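Local atomic coordinates of DUF4276 family protein (Pyrococcus horikoshii, PDB entry 2P62), a protein that is of unknown function but belongs to a sequence family of the Toprim-like clan, many of whose members act on nucleic acids. Residues 78-83 with 113-118; 103-108 with 122-127; 161-166 with 209-214; 225-228 with 232-235. All blocks are in the same frame, centred on the assembly; numbering follows the deposited sequence.

Contact 1 (78-83 with 113-118)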
loop_
_atom_site.group_PDB
_atom_site.type_symbol
_atom_site.label_atom_id
_atom_site.label_comp_id
_atom_site.label_asym_id
_atom_site.label_seq_id
_atom_site.Cartn_x
_atom_site.Cartn_y
_atom_site.Cartn_z
ATOM N N VAL A 78 19.061 18.689 11.089
ATOM C CA VAL A 78 19.958 17.686 11.657
ATOM C C VAL A 78 21.389 18.217 11.780
ATOM O O VAL A 78 21.994 18.137 12.851
ATOM C CB VAL A 78 19.945 16.360 10.829
ATOM C CG1 VAL A 78 20.917 15.374 11.426
ATOM C CG2 VAL A 78 18.547 15.741 10.832
ATOM N N LEU A 79 21.913 18.780 10.693
ATOM C CA LEU A 79 23.261 19.344 10.671
ATOM C C LEU A 79 23.448 20.440 11.720
ATOM O O LEU A 79 24.468 20.485 12.406
ATOM C CB LEU A 79 23.562 19.913 9.284
ATOM C CG LEU A 79 24.415 19.138 8.284
ATOM C CD1 LEU A 79 24.204 17.647 8.405
ATOM C CD2 LEU A 79 24.066 19.632 6.898
ATOM N N ASP A 80 22.479 21.343 11.830
ATOM C CA ASP A 80 22.578 22.415 12.818
ATOM C C ASP A 80 22.523 21.797 14.224
ATOM O O ASP A 80 23.294 22.175 15.110
ATOM C CB ASP A 80 21.449 23.444 12.622
ATOM C CG ASP A 80 21.692 24.376 11.418
ATOM O OD1 ASP A 80 20.710 24.965 10.919
ATOM O OD2 ASP A 80 22.858 24.547 10.978
ATOM N N SER A 81 21.625 20.835 14.424
ATOM C CA SER A 81 21.521 20.182 15.723
ATOM C C SER A 81 22.854 19.508 16.063
ATOM O O SER A 81 23.286 19.527 17.215
ATOM C CB SER A 81 20.388 19.147 15.718
ATOM O OG SER A 81 19.133 19.758 15.456
ATOM N N VAL A 82 23.514 18.920 15.068
ATOM C CA VAL A 82 24.794 18.271 15.323
ATOM C C VAL A 82 25.858 19.319 15.677
ATOM O O VAL A 82 26.666 19.114 16.580
ATOM C CB VAL A 82 25.271 17.433 14.098
ATOM C CG1 VAL A 82 26.673 16.869 14.353
ATOM C CG2 VAL A 82 24.301 16.293 13.838
ATOM N N LYS A 83 25.856 20.446 14.977
ATOM C CA LYS A 83 26.836 21.483 15.271
ATOM C C LYS A 83 26.659 21.956 16.715
ATOM O O LYS A 83 27.636 22.155 17.435
ATOM C CB LYS A 83 26.675 22.677 14.326
ATOM C CG LYS A 83 27.843 23.659 14.393
ATOM C CD LYS A 83 27.446 25.084 14.014
ATOM C CE LYS A 83 26.956 25.192 12.576
ATOM N NZ LYS A 83 26.483 26.576 12.262
ATOM N N ARG A 113 24.459 24.546 1.229
ATOM C CA ARG A 113 25.003 25.882 0.996
ATOM C C ARG A 113 25.467 26.514 2.324
ATOM O O ARG A 113 24.885 26.255 3.374
ATOM C CB ARG A 113 23.929 26.742 0.329
ATOM C CG ARG A 113 24.385 27.417 -0.945
ATOM C CD ARG A 113 24.771 28.856 -0.674
ATOM N NE ARG A 113 23.659 29.606 -0.094
ATOM C CZ ARG A 113 23.653 30.926 0.078
ATOM N NH1 ARG A 113 24.703 31.653 -0.290
ATOM N NH2 ARG A 113 22.599 31.520 0.627
ATOM N N GLU A 114 26.518 27.330 2.276
ATOM C CA GLU A 114 27.057 27.983 3.479
ATOM C C GLU A 114 27.627 26.954 4.460
ATOM O O GLU A 114 27.631 27.172 5.678
ATOM C CB GLU A 114 25.977 28.814 4.193
ATOM C CG GLU A 114 25.467 30.019 3.407
ATOM C CD GLU A 114 26.492 31.144 3.291
ATOM O OE1 GLU A 114 26.211 32.127 2.574
ATOM O OE2 GLU A 114 27.573 31.054 3.916
ATOM N N ARG A 115 28.103 25.834 3.919
ATOM C CA ARG A 115 28.673 24.747 4.717
ATOM C C ARG A 115 30.099 24.468 4.279
ATOM O O ARG A 115 30.399 24.500 3.087
ATOM C CB ARG A 115 27.880 23.441 4.528
ATOM C CG ARG A 115 26.443 23.432 5.031
ATOM C CD ARG A 115 26.362 23.260 6.544
ATOM N NE ARG A 115 24.971 23.201 6.988
ATOM C CZ ARG A 115 24.577 23.307 8.255
ATOM N NH1 ARG A 115 25.471 23.477 9.219
ATOM N NH2 ARG A 115 23.283 23.252 8.554
ATOM N N GLU A 116 30.972 24.196 5.242
ATOM C CA GLU A 116 32.352 23.845 4.928
ATOM C C GLU A 116 32.205 22.373 4.552
ATOM O O GLU A 116 31.628 21.591 5.309
ATOM C CB GLU A 116 33.259 23.970 6.162
ATOM C CG GLU A 116 33.260 25.337 6.838
ATOM C CD GLU A 116 34.063 26.380 6.077
ATOM O OE1 GLU A 116 34.068 27.556 6.510
ATOM O OE2 GLU A 116 34.693 26.028 5.051
ATOM N N VAL A 117 32.713 21.995 3.387
ATOM C CA VAL A 117 32.594 20.622 2.935
ATOM C C VAL A 117 33.941 19.999 2.591
ATOM O O VAL A 117 34.902 20.704 2.285
ATOM C CB VAL A 117 31.655 20.533 1.703
ATOM C CG1 VAL A 117 32.307 21.194 0.494
ATOM C CG2 VAL A 117 31.348 19.099 1.398
ATOM N N ARG A 118 33.995 18.673 2.656
ATOM C CA ARG A 118 35.195 17.894 2.352
ATOM C C ARG A 118 34.710 16.517 1.931
ATOM O O ARG A 118 33.864 15.919 2.599
ATOM C CB ARG A 118 36.086 17.750 3.592
ATOM C CG ARG A 118 37.439 17.095 3.324
ATOM C CD ARG A 118 37.753 16.036 4.364
ATOM N NE ARG A 118 37.350 16.472 5.702
ATOM C CZ ARG A 118 36.986 15.645 6.677
ATOM N NH1 ARG A 118 36.975 14.332 6.472
ATOM N NH2 ARG A 118 36.616 16.135 7.852
#
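Arg115 reaches from the loop leading to strand 118-120 to the side of helix 71-84, where its guanidinium meets Asp80 and Leu79. Of the two charged bonds between the segments, the stronger runs from Arg115 NH2 to Asp80 OD2, with a donor-acceptor distance of 2.8 Å and an N-H...O angle of 143°. It is not a flat two-pronged pair: the carboxylate and guanidinium planes lie 47° apart, and NH2 comes from above the carboxylate plane, 63° out of it. A second bond to the same oxygen, from Arg115 NH1 to Asp80 OD2 at 3.3 Å, is weak. NH1 has its stronger partner in Glu127, while Asp80 OD1 pairs with Lys76 one turn earlier. Lys83 NZ stands 4.5 Å from Arg115 NH1, but the carboxylates of Asp80 and Glu127 close by would probably offset the two like charges.

The apolar share of the contact falls to Leu79. Its CB lies over one face of the guanidinium, displaced toward the rim and 3.4 Å from Arg115 NH2, while Leu79 CD2 lies 3.7 Å from Arg115 NE. A bend in the arginine chain at chi2, followed by an extended chi3, delivers the group to this place.

In the fold, the contact joins the flank of helix 71-84 to the loop entering strand 118-120, one of the two outermost strands of the sheet. Leu79 and Arg115 both pack on Thr126 of strand 123-126, Leu79 also touches Leu112, and the neighbouring Val78 and Val82 turn to Val89 of strand 89-97.

Contact 2 (103-108 with 122-127)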
loop_
_atom_site.group_PDB
_atom_site.type_symbol
_atom_site.label_atom_id
_atom_site.label_comp_id
_atom_site.label_asym_id
_atom_site.label_seq_id
_atom_site.Cartn_x
_atom_site.Cartn_y
_atom_site.Cartn_z
ATOM N N ASP A 103 22.527 13.857 -11.202
ATOM C CA ASP A 103 23.333 12.970 -10.377
ATOM C C ASP A 103 23.020 13.205 -8.897
ATOM O O ASP A 103 22.987 14.342 -8.421
ATOM C CB ASP A 103 24.816 13.195 -10.695
ATOM C CG ASP A 103 25.719 12.201 -10.007
ATOM O OD1 ASP A 103 25.868 12.301 -8.774
ATOM O OD2 ASP A 103 26.279 11.313 -10.688
ATOM N N VAL A 104 22.775 12.126 -8.170
ATOM C CA VAL A 104 22.436 12.241 -6.760
ATOM C C VAL A 104 23.484 13.014 -5.948
ATOM O O VAL A 104 23.138 13.730 -5.002
ATOM C CB VAL A 104 22.200 10.843 -6.141
ATOM C CG1 VAL A 104 23.482 10.027 -6.180
ATOM C CG2 VAL A 104 21.663 10.976 -4.731
ATOM N N PHE A 105 24.755 12.883 -6.315
ATOM C CA PHE A 105 25.804 13.604 -5.596
ATOM C C PHE A 105 25.585 15.117 -5.708
ATOM O O PHE A 105 25.615 15.835 -4.706
ATOM C CB PHE A 105 27.192 13.225 -6.127
ATOM C CG PHE A 105 28.319 13.801 -5.318
ATOM C CD1 PHE A 105 28.767 15.105 -5.546
ATOM C CD2 PHE A 105 28.896 13.064 -4.286
ATOM C CE1 PHE A 105 29.774 15.671 -4.754
ATOM C CE2 PHE A 105 29.902 13.620 -3.488
ATOM C CZ PHE A 105 30.341 14.931 -3.724
ATOM N N GLU A 106 25.366 15.602 -6.925
ATOM C CA GLU A 106 25.115 17.027 -7.129
ATOM C C GLU A 106 23.807 17.439 -6.419
ATOM O O GLU A 106 23.730 18.502 -5.800
ATOM C CB GLU A 106 25.026 17.338 -8.629
ATOM C CG GLU A 106 26.358 17.242 -9.373
ATOM C CD GLU A 106 26.191 17.289 -10.892
ATOM O OE1 GLU A 106 25.405 18.144 -11.373
ATOM O OE2 GLU A 106 26.845 16.485 -11.607
ATOM N N TRP A 107 22.789 16.582 -6.495
ATOM C CA TRP A 107 21.505 16.861 -5.860
ATOM C C TRP A 107 21.692 17.148 -4.362
ATOM O O TRP A 107 21.246 18.177 -3.842
ATOM C CB TRP A 107 20.563 15.673 -6.091
ATOM C CG TRP A 107 19.176 15.844 -5.543
ATOM C CD1 TRP A 107 18.325 16.890 -5.760
ATOM C CD2 TRP A 107 18.487 14.937 -4.669
ATOM N NE1 TRP A 107 17.147 16.690 -5.069
ATOM C CE2 TRP A 107 17.221 15.502 -4.393
ATOM C CE3 TRP A 107 18.818 13.701 -4.095
ATOM C CZ2 TRP A 107 16.284 14.876 -3.561
ATOM C CZ3 TRP A 107 17.883 13.074 -3.265
ATOM C CH2 TRP A 107 16.631 13.665 -3.008
ATOM N N VAL A 108 22.379 16.252 -3.667
ATOM C CA VAL A 108 22.616 16.442 -2.246
ATOM C C VAL A 108 23.493 17.669 -1.992
ATOM O O VAL A 108 23.183 18.501 -1.142
ATOM C CB VAL A 108 23.282 15.190 -1.645
ATOM C CG1 VAL A 108 23.629 15.422 -0.169
ATOM C CG2 VAL A 108 22.341 14.007 -1.790
ATOM N N GLY A 122 33.950 9.081 -1.210
ATOM C CA GLY A 122 32.687 9.301 -1.886
ATOM C C GLY A 122 31.602 9.901 -1.005
ATOM O O GLY A 122 30.454 10.001 -1.428
ATOM N N ALA A 123 31.944 10.298 0.217
ATOM C CA ALA A 123 30.957 10.905 1.102
ATOM C C ALA A 123 31.225 12.400 1.252
ATOM O O ALA A 123 32.354 12.854 1.079
ATOM C CB ALA A 123 30.989 10.235 2.454
ATOM N N ILE A 124 30.177 13.166 1.548
ATOM C CA ILE A 124 30.298 14.613 1.743
ATOM C C ILE A 124 30.351 14.823 3.263
ATOM O O ILE A 124 29.394 14.505 3.975
ATOM C CB ILE A 124 29.066 15.375 1.151
ATOM C CG1 ILE A 124 28.957 15.114 -0.351
ATOM C CG2 ILE A 124 29.203 16.874 1.371
ATOM C CD1 ILE A 124 27.738 15.744 -0.991
ATOM N N VAL A 125 31.469 15.344 3.761
ATOM C CA VAL A 125 31.614 15.550 5.195
ATOM C C VAL A 125 31.473 17.021 5.543
ATOM O O VAL A 125 32.174 17.874 5.001
ATOM C CB VAL A 125 32.998 15.032 5.718
ATOM C CG1 VAL A 125 33.051 15.111 7.231
ATOM C CG2 VAL A 125 33.242 13.597 5.264
ATOM N N THR A 126 30.544 17.308 6.444
ATOM C CA THR A 126 30.310 18.669 6.884
ATOM C C THR A 126 29.763 18.578 8.296
ATOM O O THR A 126 28.983 17.677 8.609
ATOM C CB THR A 126 29.305 19.400 5.956
ATOM O OG1 THR A 126 29.145 20.755 6.388
ATOM C CG2 THR A 126 27.962 18.714 5.964
ATOM N N GLU A 127 30.200 19.492 9.159
ATOM C CA GLU A 127 29.749 19.497 10.542
ATOM C C GLU A 127 30.098 18.153 11.182
ATOM O O GLU A 127 29.435 17.718 12.116
ATOM C CB GLU A 127 28.235 19.727 10.585
ATOM C CG GLU A 127 27.769 21.084 11.121
ATOM C CD GLU A 127 28.523 22.286 10.554
ATOM O OE1 GLU A 127 29.572 22.647 11.131
ATOM O OE2 GLU A 127 28.066 22.869 9.542
#
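Gly122, at the turn before strand 123-126, makes the first approach to Phe105: its carbonyl O lies at the edge of the phenyl ring, near the ring plane, 4.2 Å from Phe105 CE2. The distance is that of a loose touch. Positive phi (69°) at Gly122 is a backbone state that glycine adopts readily. Ala123, next in line, points its methyl away from the helix, onto Tyr132.

Ile124 carries the contact. Its CD1 sits over one face of the Phe105 ring, 4.1 Å from the centroid and 22° off the ring normal, which satisfies the geometry of a CH-pi interaction. Ile124 CG1, on the same side of the ring, lies out beyond the CE2-CZ bond, 3.6 Å from Phe105 CE2. The ring comes within range because Phe105 CG stands anti to the backbone N (chi1 -173°), carrying CE2 and CZ toward the strand. On its other flank Ile124 CD1 meets Val108 CG1 at 4.2 Å, so the isoleucine tip is shared by two residues one helical turn apart. The start of that helix is fixed by an N-cap: Phe105 N donates to Asp103 OD1 at 2.8 Å.

This is helix-on-sheet packing in an alpha/beta fold. Helix 104-109 lies against strand 123-126, with Phe105 reaching Val119 and Pro133, and Val108 meeting Ile131, Pro133 and Val94, so that strands 118-120, 129-136 and 89-97 take part as well.

Contact 3 (161-166 with 209-214)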
loop_
_atom_site.group_PDB
_atom_site.type_symbol
_atom_site.label_atom_id
_atom_site.label_comp_id
_atom_site.label_asym_id
_atom_site.label_seq_id
_atom_site.Cartn_x
_atom_site.Cartn_y
_atom_site.Cartn_z
ATOM N N LYS A 161 15.387 -11.989 -12.122
ATOM C CA LYS A 161 16.105 -12.669 -13.188
ATOM C C LYS A 161 17.003 -13.767 -12.609
ATOM O O LYS A 161 16.881 -14.933 -12.977
ATOM C CB LYS A 161 16.945 -11.660 -13.977
ATOM C CG LYS A 161 17.654 -12.244 -15.190
ATOM C CD LYS A 161 18.231 -11.129 -16.045
ATOM C CE LYS A 161 18.860 -11.655 -17.321
ATOM N NZ LYS A 161 19.292 -10.536 -18.203
ATOM N N LEU A 162 17.896 -13.401 -11.697
ATOM C CA LEU A 162 18.794 -14.384 -11.096
ATOM C C LEU A 162 18.037 -15.553 -10.501
ATOM O O LEU A 162 18.517 -16.689 -10.514
ATOM C CB LEU A 162 19.640 -13.739 -10.001
ATOM C CG LEU A 162 20.493 -12.543 -10.434
ATOM C CD1 LEU A 162 21.458 -12.181 -9.299
ATOM C CD2 LEU A 162 21.264 -12.881 -11.694
ATOM N N ASP A 163 16.846 -15.263 -9.987
ATOM C CA ASP A 163 15.992 -16.266 -9.364
ATOM C C ASP A 163 15.310 -17.131 -10.433
ATOM O O ASP A 163 14.592 -18.078 -10.114
ATOM C CB ASP A 163 14.943 -15.559 -8.500
ATOM C CG ASP A 163 14.311 -16.473 -7.465
ATOM O OD1 ASP A 163 13.302 -16.062 -6.876
ATOM O OD2 ASP A 163 14.812 -17.587 -7.223
ATOM N N GLY A 164 15.533 -16.796 -11.702
ATOM C CA GLY A 164 14.932 -17.555 -12.785
ATOM C C GLY A 164 13.466 -17.252 -13.063
ATOM O O GLY A 164 12.838 -17.917 -13.893
ATOM N N ILE A 165 12.916 -16.250 -12.380
ATOM C CA ILE A 165 11.510 -15.876 -12.555
ATOM C C ILE A 165 11.223 -15.325 -13.957
ATOM O O ILE A 165 10.310 -15.794 -14.637
ATOM C CB ILE A 165 11.058 -14.790 -11.525
ATOM C CG1 ILE A 165 11.321 -15.253 -10.082
ATOM C CG2 ILE A 165 9.579 -14.484 -11.716
ATOM C CD1 ILE A 165 10.510 -16.448 -9.639
ATOM N N LEU A 166 11.998 -14.330 -14.383
ATOM C CA LEU A 166 11.788 -13.704 -15.689
ATOM C C LEU A 166 11.949 -14.688 -16.838
ATOM O O LEU A 166 11.458 -14.457 -17.942
ATOM C CB LEU A 166 12.750 -12.528 -15.872
ATOM C CG LEU A 166 12.696 -11.439 -14.798
ATOM C CD1 LEU A 166 13.507 -10.220 -15.252
ATOM C CD2 LEU A 166 11.248 -11.059 -14.541
ATOM N N GLU A 209 9.343 -7.328 0.901
ATOM C CA GLU A 209 9.678 -7.860 2.227
ATOM C C GLU A 209 9.504 -9.373 2.237
ATOM O O GLU A 209 10.389 -10.109 2.674
ATOM C CB GLU A 209 8.768 -7.262 3.315
ATOM C CG GLU A 209 9.051 -5.803 3.672
ATOM C CD GLU A 209 8.136 -5.255 4.769
ATOM O OE1 GLU A 209 8.114 -5.833 5.879
ATOM O OE2 GLU A 209 7.440 -4.245 4.514
ATOM N N LYS A 210 8.355 -9.832 1.754
ATOM C CA LYS A 210 8.065 -11.256 1.718
ATOM C C LYS A 210 9.046 -12.007 0.818
ATOM O O LYS A 210 9.727 -12.928 1.264
ATOM C CB LYS A 210 6.637 -11.492 1.229
ATOM C CG LYS A 210 6.217 -12.941 1.289
ATOM C CD LYS A 210 4.839 -13.149 0.706
ATOM C CE LYS A 210 4.476 -14.631 0.688
ATOM N NZ LYS A 210 3.337 -14.887 -0.247
ATOM N N TYR A 211 9.114 -11.600 -0.446
ATOM C CA TYR A 211 9.997 -12.224 -1.428
ATOM C C TYR A 211 11.460 -12.277 -0.977
ATOM O O TYR A 211 12.120 -13.317 -1.082
ATOM C CB TYR A 211 9.886 -11.477 -2.760
ATOM C CG TYR A 211 10.725 -12.055 -3.878
ATOM C CD1 TYR A 211 10.644 -13.409 -4.215
ATOM C CD2 TYR A 211 11.579 -11.238 -4.625
ATOM C CE1 TYR A 211 11.392 -13.938 -5.269
ATOM C CE2 TYR A 211 12.327 -11.754 -5.679
ATOM C CZ TYR A 211 12.228 -13.109 -5.994
ATOM O OH TYR A 211 12.973 -13.623 -7.028
ATOM N N ILE A 212 11.974 -11.170 -0.462
ATOM C CA ILE A 212 13.360 -11.162 -0.024
ATOM C C ILE A 212 13.524 -11.932 1.281
ATOM O O ILE A 212 14.483 -12.685 1.451
ATOM C CB ILE A 212 13.872 -9.720 0.137
ATOM C CG1 ILE A 212 13.872 -9.037 -1.237
ATOM C CG2 ILE A 212 15.262 -9.719 0.781
ATOM C CD1 ILE A 212 14.426 -7.626 -1.248
ATOM N N GLY A 213 12.574 -11.749 2.192
ATOM C CA GLY A 213 12.624 -12.430 3.474
ATOM C C GLY A 213 12.664 -13.936 3.334
ATOM O O GLY A 213 13.363 -14.629 4.071
ATOM N N ILE A 214 11.901 -14.456 2.385
ATOM C CA ILE A 214 11.884 -15.886 2.161
ATOM C C ILE A 214 13.181 -16.351 1.491
ATOM O O ILE A 214 13.727 -17.390 1.861
ATOM C CB ILE A 214 10.665 -16.276 1.311
ATOM C CG1 ILE A 214 9.391 -16.088 2.141
ATOM C CG2 ILE A 214 10.797 -17.706 0.824
ATOM C CD1 ILE A 214 8.102 -16.329 1.369
#
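A Schellman motif closes helix 152-162, and Asp163 within it meets Tyr211 of helix 204-218. Gly164 has the positive phi (78°) that such a termination calls for, and its N bonds back to Lys161 O at 2.6 Å. The same glycine is the N-cap of helix 165-168, so one turn ends one helix and starts the next.

From this turn Asp163 reaches toward helix 204-218, and Tyr211 reaches back from the opposite direction. Tyr211 OH donates to Asp163 OD1; the modelled separation of 2.5 Å is very short, and at this resolution its exact value is doubtful. OD1 lies at the ring edge, near the plane of the phenol, and is 3.3 Å from Tyr211 CE1, while the carboxylate is turned 37° from the ring plane. With its CG anti to the backbone N (chi1 -178°), the tyrosine stretches outward from its helix, which suits a gap of 10.7 Å between Asp163 CA and Tyr211 CA. Ile165 adds a slight van der Waals touch, its CG1 3.8 Å from Tyr211 OH.

Asp163 OD1 has a second partner, the salt-bridging NH2 of Arg218, and the positive charge would probably favour a carboxylate here. Around the contact lie several helices: Asp163 touches Met215 and Leu222, Leu162 packs on Leu222 and Phe226 of helix 220-229, and Ile212 turns to Phe16, Val19 and Leu20 of helix 11-23.

Contact 4 (225-228 with 232-235)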
loop_
_atom_site.group_PDB
_atom_site.type_symbol
_atom_site.label_atom_id
_atom_site.label_comp_id
_atom_site.label_asym_id
_atom_site.label_seq_id
_atom_site.Cartn_x
_atom_site.Cartn_y
_atom_site.Cartn_z
ATOM N N ARG A 225 24.743 -12.609 -3.605
ATOM C CA ARG A 225 25.353 -12.459 -4.926
ATOM C C ARG A 225 24.683 -11.298 -5.659
ATOM O O ARG A 225 25.342 -10.479 -6.307
ATOM C CB ARG A 225 25.171 -13.744 -5.733
ATOM C CG ARG A 225 25.618 -13.636 -7.176
ATOM C CD ARG A 225 25.106 -14.803 -8.012
ATOM N NE ARG A 225 25.230 -14.474 -9.428
ATOM C CZ ARG A 225 24.624 -15.118 -10.417
ATOM N NH1 ARG A 225 23.833 -16.156 -10.158
ATOM N NH2 ARG A 225 24.801 -14.707 -11.670
ATOM N N PHE A 226 23.360 -11.244 -5.555
ATOM C CA PHE A 226 22.599 -10.182 -6.179
ATOM C C PHE A 226 23.070 -8.836 -5.630
ATOM O O PHE A 226 23.420 -7.938 -6.397
ATOM C CB PHE A 226 21.099 -10.397 -5.924
ATOM C CG PHE A 226 20.284 -9.130 -5.938
ATOM C CD1 PHE A 226 19.825 -8.574 -4.744
ATOM C CD2 PHE A 226 20.002 -8.477 -7.135
ATOM C CE1 PHE A 226 19.099 -7.387 -4.741
ATOM C CE2 PHE A 226 19.277 -7.288 -7.147
ATOM C CZ PHE A 226 18.825 -6.739 -5.950
ATOM N N LEU A 227 23.096 -8.712 -4.303
ATOM C CA LEU A 227 23.520 -7.474 -3.635
ATOM C C LEU A 227 24.916 -7.026 -4.064
ATOM O O LEU A 227 25.217 -5.826 -4.099
ATOM C CB LEU A 227 23.508 -7.655 -2.110
ATOM C CG LEU A 227 22.157 -7.817 -1.406
ATOM C CD1 LEU A 227 22.384 -8.132 0.073
ATOM C CD2 LEU A 227 21.331 -6.543 -1.574
ATOM N N SER A 228 25.767 -8.000 -4.374
ATOM C CA SER A 228 27.132 -7.720 -4.799
ATOM C C SER A 228 27.187 -7.259 -6.264
ATOM O O SER A 228 27.824 -6.252 -6.576
ATOM C CB SER A 228 28.005 -8.966 -4.591
ATOM O OG SER A 228 29.367 -8.702 -4.900
ATOM N N LEU A 232 25.361 -3.167 -3.897
ATOM C CA LEU A 232 24.583 -2.693 -2.757
ATOM C C LEU A 232 25.300 -3.086 -1.472
ATOM O O LEU A 232 25.076 -2.502 -0.417
ATOM C CB LEU A 232 23.174 -3.303 -2.756
ATOM C CG LEU A 232 22.062 -2.500 -3.432
ATOM C CD1 LEU A 232 20.781 -3.304 -3.426
ATOM C CD2 LEU A 232 21.863 -1.166 -2.698
ATOM N N LEU A 233 26.183 -4.066 -1.567
ATOM C CA LEU A 233 26.912 -4.541 -0.394
ATOM C C LEU A 233 27.729 -3.467 0.328
ATOM O O LEU A 233 27.611 -3.295 1.541
ATOM C CB LEU A 233 27.809 -5.710 -0.793
ATOM C CG LEU A 233 27.624 -7.008 -0.008
ATOM C CD1 LEU A 233 26.144 -7.276 0.277
ATOM C CD2 LEU A 233 28.243 -8.143 -0.805
ATOM N N PRO A 234 28.574 -2.734 -0.406
ATOM C CA PRO A 234 29.381 -1.691 0.235
ATOM C C PRO A 234 28.555 -0.618 0.947
ATOM O O PRO A 234 28.984 -0.073 1.959
ATOM C CB PRO A 234 30.239 -1.150 -0.919
ATOM C CG PRO A 234 29.448 -1.505 -2.148
ATOM C CD PRO A 234 28.908 -2.864 -1.832
ATOM N N LEU A 235 27.368 -0.329 0.426
ATOM C CA LEU A 235 26.484 0.663 1.043
ATOM C C LEU A 235 25.891 0.095 2.344
ATOM O O LEU A 235 25.860 0.761 3.384
ATOM C CB LEU A 235 25.335 1.022 0.090
ATOM C CG LEU A 235 24.202 1.857 0.711
ATOM C CD1 LEU A 235 24.661 3.309 0.858
ATOM C CD2 LEU A 235 22.956 1.786 -0.156
#
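Leu227 O accepts two backbone N-H groups from just beyond a short bend in the chain. Leu232 N lies 2.7 Å from Leu227 O with an N-H...O angle of 167°, an almost straight bond that meets the oxygen nearly head-on, in line with the carbonyl. Leu233 N is 3.2 Å from Leu227 O and approaches differently, 54° above the carbonyl plane and with an N-H...O angle of 140°. The two donors are thus separated in direction as well as in length.

Side chains close round this pair. Leu227 CB meets Leu233 CD1 at 3.6 Å, the two leucines crossing at about a right angle, and Leu227 CD2 meets Leu232 CD1 at 3.8 Å. On the outer side Ser228 CB rests 3.9 Å from Leu233 CD2. This is a bent junction between two consecutive helices: helix 220-229 ends, a short connection follows, and helix 233-239 begins, the acceptor lying in the last turns of the first helix, one donor, Leu232, just before the second helix and the other, Leu233, its first residue.

Farther out, the leucines are set among other elements of the fold. Leu227 packs on Leu20 and Leu24, and Leu232 on Phe16 of helix 11-23 and on Tyr134 and Met136 of strand 129-136. On the side of helix 220-229, Phe226 presses on Tyr158, Leu159 and Leu162 of helix 152-162, while Arg225 NE forms a salt bridge with Glu229.

Contacts 1 and 2 form one neighbourhood at the edge of the mixed sheet. Their centres are about 12 Å apart and their segments alternate along the chain. They are joined by a salt bridge between Arg115 NH1 and Glu127 OE2 (2.7 Å) and by a probable strand-to-strand hydrogen bond between Val125 N and Arg118 O. Contact 3 lies in the helical part, on the opposite side of the chain's centre from both, its centre about 40 Å from that of contact 1. Contact 4 is intermediate: its centre is about 15 Å from that of contact 3, which it touches through Leu162 CD1 and Phe226 CB (3.8 Å), and about 21 Å from that of contact 2.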